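Local coordinates for uncharacterized protein (Enterococcus faecalis, PDB 4OBI), which is of unknown function but binds zinc through a NusG domain II-like domain, probably the soluble part of a membrane-anchored protein, at residues G53-V58 and R71-K76. Residues are numbered along the deposited sequence; the frame is centred on the assembly and turned at random.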
loop_
_atom_site.group_PDB
_atom_site.type_symbol
_atom_site.label_atom_id
_atom_site.label_comp_id
_atom_site.label_asym_id
_atom_site.label_seq_id
_atom_site.Cartn_x
_atom_site.Cartn_y
_atom_site.Cartn_z
ATOM N N GLY A 53 8.569 3.038 -8.796
ATOM C CA GLY A 53 8.535 4.412 -9.281
ATOM C C GLY A 53 7.341 5.195 -8.749
ATOM O O GLY A 53 7.315 5.597 -7.590
ATOM N N ASP A 54 6.351 5.410 -9.609
ATOM C CA ASP A 54 5.200 6.239 -9.265
ATOM C C ASP A 54 3.940 5.421 -9.002
ATOM O O ASP A 54 2.846 5.970 -8.940
ATOM C CB ASP A 54 4.937 7.264 -10.368
ATOM C CG ASP A 54 4.639 6.621 -11.715
ATOM O OD1 ASP A 54 4.552 5.377 -11.807
ATOM O OD2 ASP A 54 4.487 7.368 -12.689
ATOM N N ARG A 55 4.093 4.111 -8.833
ATOM C CA ARG A 55 2.950 3.249 -8.560
ATOM C C ARG A 55 3.233 2.334 -7.376
ATOM O O ARG A 55 4.381 2.065 -7.028
ATOM C CB ARG A 55 2.543 2.448 -9.803
ATOM C CG ARG A 55 3.633 1.589 -10.396
ATOM C CD ARG A 55 3.150 0.906 -11.666
ATOM N NE ARG A 55 4.088 -0.127 -12.097
ATOM C CZ ARG A 55 3.777 -1.143 -12.898
ATOM N NH1 ARG A 55 2.542 -1.288 -13.377
ATOM N NH2 ARG A 55 4.716 -2.020 -13.226
ATOM N N ILE A 56 2.164 1.873 -6.755
ATOM C CA ILE A 56 2.262 1.096 -5.540
ATOM C C ILE A 56 1.206 -0.005 -5.521
ATOM O O ILE A 56 0.106 0.171 -6.043
ATOM C CB ILE A 56 2.125 2.009 -4.300
ATOM C CG1 ILE A 56 2.424 1.232 -3.017
ATOM C CG2 ILE A 56 0.755 2.668 -4.244
ATOM C CD1 ILE A 56 2.650 2.117 -1.807
ATOM N N ARG A 57 1.561 -1.140 -4.931
ATOM C CA ARG A 57 0.611 -2.240 -4.744
ATOM C C ARG A 57 0.949 -3.055 -3.518
ATOM O O ARG A 57 2.012 -2.887 -2.919
ATOM C CB ARG A 57 0.609 -3.156 -5.972
ATOM C CG ARG A 57 1.895 -3.955 -6.180
ATOM C CD ARG A 57 1.734 -5.019 -7.259
ATOM N NE ARG A 57 2.986 -5.719 -7.528
ATOM C CZ ARG A 57 3.156 -6.616 -8.499
ATOM N NH1 ARG A 57 2.143 -6.953 -9.292
ATOM N NH2 ARG A 57 4.348 -7.180 -8.681
ATOM N N VAL A 58 0.022 -3.933 -3.149
ATOM C CA VAL A 58 0.323 -5.035 -2.247
ATOM C C VAL A 58 0.676 -6.223 -3.135
ATOM O O VAL A 58 -0.154 -6.696 -3.910
ATOM C CB VAL A 58 -0.859 -5.367 -1.321
ATOM C CG1 VAL A 58 -0.522 -6.571 -0.447
ATOM C CG2 VAL A 58 -1.216 -4.159 -0.460
ATOM N N ARG A 71 -6.311 -6.513 -6.377
ATOM C CA ARG A 71 -6.529 -5.126 -6.817
ATOM C C ARG A 71 -5.371 -4.579 -7.665
ATOM O O ARG A 71 -5.599 -3.820 -8.602
ATOM C CB ARG A 71 -6.777 -4.242 -5.581
ATOM C CG ARG A 71 -6.848 -2.737 -5.836
ATOM C CD ARG A 71 -8.238 -2.308 -6.262
ATOM N NE ARG A 71 -8.346 -0.850 -6.286
ATOM C CZ ARG A 71 -7.949 -0.073 -7.291
ATOM N NH1 ARG A 71 -7.393 -0.597 -8.388
ATOM N NH2 ARG A 71 -8.114 1.244 -7.202
ATOM N N GLY A 72 -4.137 -4.966 -7.346
ATOM C CA GLY A 72 -2.977 -4.532 -8.108
ATOM C C GLY A 72 -2.611 -3.073 -7.883
ATOM O O GLY A 72 -2.904 -2.510 -6.832
ATOM N N TRP A 73 -2.004 -2.465 -8.902
ATOM C CA TRP A 73 -1.358 -1.161 -8.774
ATOM C C TRP A 73 -2.339 0.001 -8.712
ATOM O O TRP A 73 -3.372 -0.020 -9.371
ATOM C CB TRP A 73 -0.440 -0.904 -9.974
ATOM C CG TRP A 73 0.656 -1.904 -10.209
ATOM C CD1 TRP A 73 0.654 -2.911 -11.125
ATOM C CD2 TRP A 73 1.931 -1.957 -9.556
ATOM N NE1 TRP A 73 1.851 -3.598 -11.082
ATOM C CE2 TRP A 73 2.651 -3.029 -10.127
ATOM C CE3 TRP A 73 2.530 -1.207 -8.536
ATOM C CZ2 TRP A 73 3.943 -3.372 -9.713
ATOM C CZ3 TRP A 73 3.814 -1.543 -8.125
ATOM C CH2 TRP A 73 4.505 -2.621 -8.711
ATOM N N ILE A 74 -1.995 1.024 -7.932
ATOM C CA ILE A 74 -2.650 2.332 -8.034
ATOM C C ILE A 74 -1.560 3.395 -8.094
ATOM O O ILE A 74 -0.417 3.149 -7.706
ATOM C CB ILE A 74 -3.626 2.661 -6.872
ATOM C CG1 ILE A 74 -2.914 2.761 -5.512
ATOM C CG2 ILE A 74 -4.768 1.648 -6.808
ATOM C CD1 ILE A 74 -3.845 3.199 -4.397
ATOM N N SER A 75 -1.933 4.577 -8.570
ATOM C CA SER A 75 -0.984 5.671 -8.721
ATOM C C SER A 75 -1.583 7.077 -8.629
ATOM O O SER A 75 -0.830 8.038 -8.534
ATOM C CB SER A 75 -0.254 5.519 -10.063
ATOM O OG SER A 75 -1.133 5.729 -11.165
ATOM N N LYS A 76 -2.915 7.204 -8.668
ATOM C CA LYS A 76 -3.576 8.512 -8.745
ATOM C C LYS A 76 -4.445 8.756 -7.518
ATOM O O LYS A 76 -5.003 7.805 -6.969
ATOM C CB LYS A 76 -4.451 8.615 -9.999
ATOM C CG LYS A 76 -3.729 8.326 -11.309
ATOM C CD LYS A 76 -2.615 9.313 -11.578
ATOM C CE LYS A 76 -1.938 9.000 -12.898
ATOM N NZ LYS A 76 -0.896 10.002 -13.233
HETATM O O HOH W 1 1.719 8.497 -9.021
HETATM O O HOH W 2 -2.518 -3.955 -4.479
#
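Ile56 and Ile74 form a single antiparallel bridge, a hydrogen-bonded pair in which Ile56 N reaches Ile74 O at 3.0 Å and Ile74 N returns to Ile56 O at 3.0 Å, both nearly straight. Water extends the pairing: one molecule donates to Asp54 O and Ser75 O, another accepts from Val58 N and donates to Gly72 O. Trp73 carries most of the side-chain contact, its indole slotted between Arg55 and Arg57, which sit two apart on the strand and rise from the same face. The Arg55 guanidinium lies flat on the indole, planes 11° apart, with CZ 3.7 Å from the centroid of the five-membered ring in a cation-pi stack; NH1 passes over NE1, a donor beside a donor, and makes no bond there. A chi1 of 57° swings Arg55 CG in over the backbone, and the straight chain beyond crosses the ring face. On the opposite face Arg57 CD lies 3.6 Å from the centroid of the Trp73 six-membered ring as a CH-pi contact, and NE comes within 3.3 Å of Trp73 CZ2. Strand 55-61 is the last of a three-stranded antiparallel sheet in this NusG domain II-like fold, and the loop after helix 67-71 runs along its outer edge; Gly72, with positive phi, is the first residue to leave the helical conformation after that helix, which bears the zinc ligand Asp68. Salt bridges to Asp52 and Glu50 of strand 46-52 hold Arg55 and Arg57 respectively by NE. On the side of the strand away from these arginines, Ile56 CG2 meets Ile74 CG1 at 3.9 Å, and both isoleucines pack against strand 89-95, on Ile91 and Val93 respectively.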